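Local coordinates for freshwater cyanophage protein (Microcystis phage Mic1, PDB 6L2W), which is of unknown function but adopts a novel fold and is probably a structural protein of this freshwater cyanophage, at residues M2-S7 / L45-E50. Numbering follows the deposited sequence.
Sequences MFVRLS and LELTAE
Phe3 sets its ring obliquely beside the backbone of the neighbouring strand, CD1 resting 3.6 Å from Glu46 CA. The ring reaches there because CG stands anti to its own carbonyl carbon (chi1 -51°). Phe3 and Glu46 form an antiparallel non-hydrogen-bonded pair; a broad aromatic suits this partly exposed face by covering main chain, while Glu46 CB lies 4.2 Å from Phe3 CE1 and its chain runs outward from the ring, as suits a partly exposed position. Val4 and Leu45 share the other face, where Leu47, just beyond the strand, sends CD1 to within 4.0 Å of Val4 CG2. The compact, branched valine fits a buried strand position, and the longer leucines bridge the sheet to helix 51-61, Leu45 touching Val55 and Leu47 touching Leu52. Backbone bonds fix the register: Leu45 N donates to Val4 O (2.9 Å), the return bond from Val4 N to Leu45 O is weak, and Leu47 N gives a nearly straight bond (167°) to Met2 O. One water accepts from Met2 N and donates to Leu47 O, bridging the start of strand 2-12 to the chain just after strand 45-46. Strand 45-46 is thus a short antiparallel pairing on strand 2-12, leading through Thr48 into helix 51-61, which packs against the antiparallel sheet in a fold described as novel.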
loop_
_atom_site.group_PDB
_atom_site.type_symbol
_atom_site.label_atom_id
_atom_site.label_comp_id
_atom_site.label_asym_id
_atom_site.label_seq_id
_atom_site.Cartn_x
_atom_site.Cartn_y
_atom_site.Cartn_z
ATOM N N MET B 2 12.615 6.344 14.053
ATOM C CA MET B 2 11.831 6.346 12.831
ATOM C C MET B 2 12.330 5.230 11.931
ATOM O O MET B 2 13.515 4.891 11.935
ATOM C CB MET B 2 11.918 7.682 12.096
ATOM C CG MET B 2 10.811 8.593 12.486
ATOM S SD MET B 2 11.067 10.101 11.664
ATOM C CE MET B 2 10.290 11.258 12.787
ATOM N N PHE B 3 11.400 4.675 11.170
ATOM C CA PHE B 3 11.728 3.569 10.268
ATOM C C PHE B 3 11.039 3.741 8.918
ATOM O O PHE B 3 10.070 4.480 8.722
ATOM C CB PHE B 3 11.269 2.208 10.804
ATOM C CG PHE B 3 11.689 1.892 12.214
ATOM C CD1 PHE B 3 12.771 1.061 12.460
ATOM C CD2 PHE B 3 10.980 2.399 13.291
ATOM C CE1 PHE B 3 13.147 0.757 13.759
ATOM C CE2 PHE B 3 11.362 2.097 14.588
ATOM C CZ PHE B 3 12.441 1.278 14.821
ATOM N N VAL B 4 11.505 2.874 8.065
ATOM C CA VAL B 4 11.348 2.941 6.683
ATOM C C VAL B 4 11.307 1.492 6.177
ATOM O O VAL B 4 12.108 0.642 6.641
ATOM C CB VAL B 4 12.518 3.773 6.132
ATOM C CG1 VAL B 4 13.348 3.030 5.106
ATOM C CG2 VAL B 4 12.029 5.121 5.640
ATOM N N ARG B 5 10.344 1.202 5.293
ATOM C CA ARG B 5 10.231 -0.115 4.683
ATOM C C ARG B 5 9.885 0.037 3.195
ATOM O O ARG B 5 9.074 0.872 2.781
ATOM C CB ARG B 5 9.158 -0.942 5.407
ATOM C CG ARG B 5 9.036 -2.366 4.892
ATOM C CD ARG B 5 8.249 -3.264 5.822
ATOM N NE ARG B 5 6.842 -2.931 5.838
ATOM C CZ ARG B 5 5.889 -3.684 6.375
ATOM N NH1 ARG B 5 6.180 -4.851 6.931
ATOM N NH2 ARG B 5 4.635 -3.271 6.324
ATOM N N LEU B 6 10.455 -0.845 2.413
ATOM C CA LEU B 6 10.299 -0.817 1.009
ATOM C C LEU B 6 9.531 -2.070 0.604
ATOM O O LEU B 6 10.013 -3.157 0.847
ATOM C CB LEU B 6 11.694 -0.802 0.379
ATOM C CG LEU B 6 11.712 -0.929 -1.138
ATOM C CD1 LEU B 6 10.905 0.193 -1.768
ATOM C CD2 LEU B 6 13.141 -0.939 -1.673
ATOM N N SER B 7 8.380 -1.908 -0.035
ATOM C CA SER B 7 7.596 -3.056 -0.438
ATOM C C SER B 7 7.546 -3.186 -1.967
ATOM O O SER B 7 7.717 -2.203 -2.711
ATOM C CB SER B 7 6.206 -3.003 0.141
ATOM O OG SER B 7 6.246 -2.775 1.539
ATOM N N LEU B 45 13.777 -0.725 8.573
ATOM C CA LEU B 45 15.129 -0.225 8.761
ATOM C C LEU B 45 15.046 1.056 9.583
ATOM O O LEU B 45 14.220 1.912 9.266
ATOM C CB LEU B 45 15.763 0.065 7.398
ATOM C CG LEU B 45 17.081 0.844 7.428
ATOM C CD1 LEU B 45 18.221 -0.020 7.963
ATOM C CD2 LEU B 45 17.418 1.384 6.044
ATOM N N GLU B 46 15.901 1.163 10.608
ATOM C CA GLU B 46 16.001 2.370 11.434
ATOM C C GLU B 46 16.484 3.505 10.539
ATOM O O GLU B 46 17.457 3.340 9.836
ATOM C CB GLU B 46 16.980 2.162 12.596
ATOM C CG GLU B 46 17.496 3.465 13.213
ATOM C CD GLU B 46 18.343 3.369 14.483
ATOM O OE1 GLU B 46 18.502 2.245 15.040
ATOM O OE2 GLU B 46 18.843 4.435 14.924
ATOM N N LEU B 47 15.804 4.632 10.556
ATOM C CA LEU B 47 16.187 5.695 9.649
ATOM C C LEU B 47 17.077 6.667 10.414
ATOM O O LEU B 47 16.657 7.203 11.433
ATOM C CB LEU B 47 14.941 6.399 9.109
ATOM C CG LEU B 47 15.210 7.469 8.049
ATOM C CD1 LEU B 47 15.476 6.834 6.699
ATOM C CD2 LEU B 47 14.045 8.435 7.961
ATOM N N THR B 48 18.279 6.878 9.890
ATOM C CA THR B 48 19.289 7.705 10.554
ATOM C C THR B 48 19.641 8.891 9.662
ATOM O O THR B 48 19.289 8.931 8.485
ATOM C CB THR B 48 20.552 6.904 10.902
ATOM O OG1 THR B 48 21.148 6.340 9.727
ATOM C CG2 THR B 48 20.253 5.796 11.883
ATOM N N ALA B 49 20.363 9.832 10.247
ATOM C CA ALA B 49 20.758 11.038 9.548
ATOM C C ALA B 49 21.728 10.689 8.417
ATOM O O ALA B 49 21.790 11.426 7.445
ATOM C CB ALA B 49 21.381 12.018 10.506
ATOM N N GLU B 50 22.436 9.562 8.548
ATOM C CA GLU B 50 23.436 9.153 7.553
ATOM C C GLU B 50 22.784 8.303 6.447
ATOM O O GLU B 50 23.064 8.534 5.254
ATOM C CB GLU B 50 24.638 8.449 8.207
ATOM C CG GLU B 50 24.301 7.389 9.248
ATOM C CD GLU B 50 24.371 7.838 10.705
ATOM O OE1 GLU B 50 24.232 9.053 10.968
ATOM O OE2 GLU B 50 24.551 6.967 11.586
HETATM O O HOH W 1 14.992 7.321 13.754
#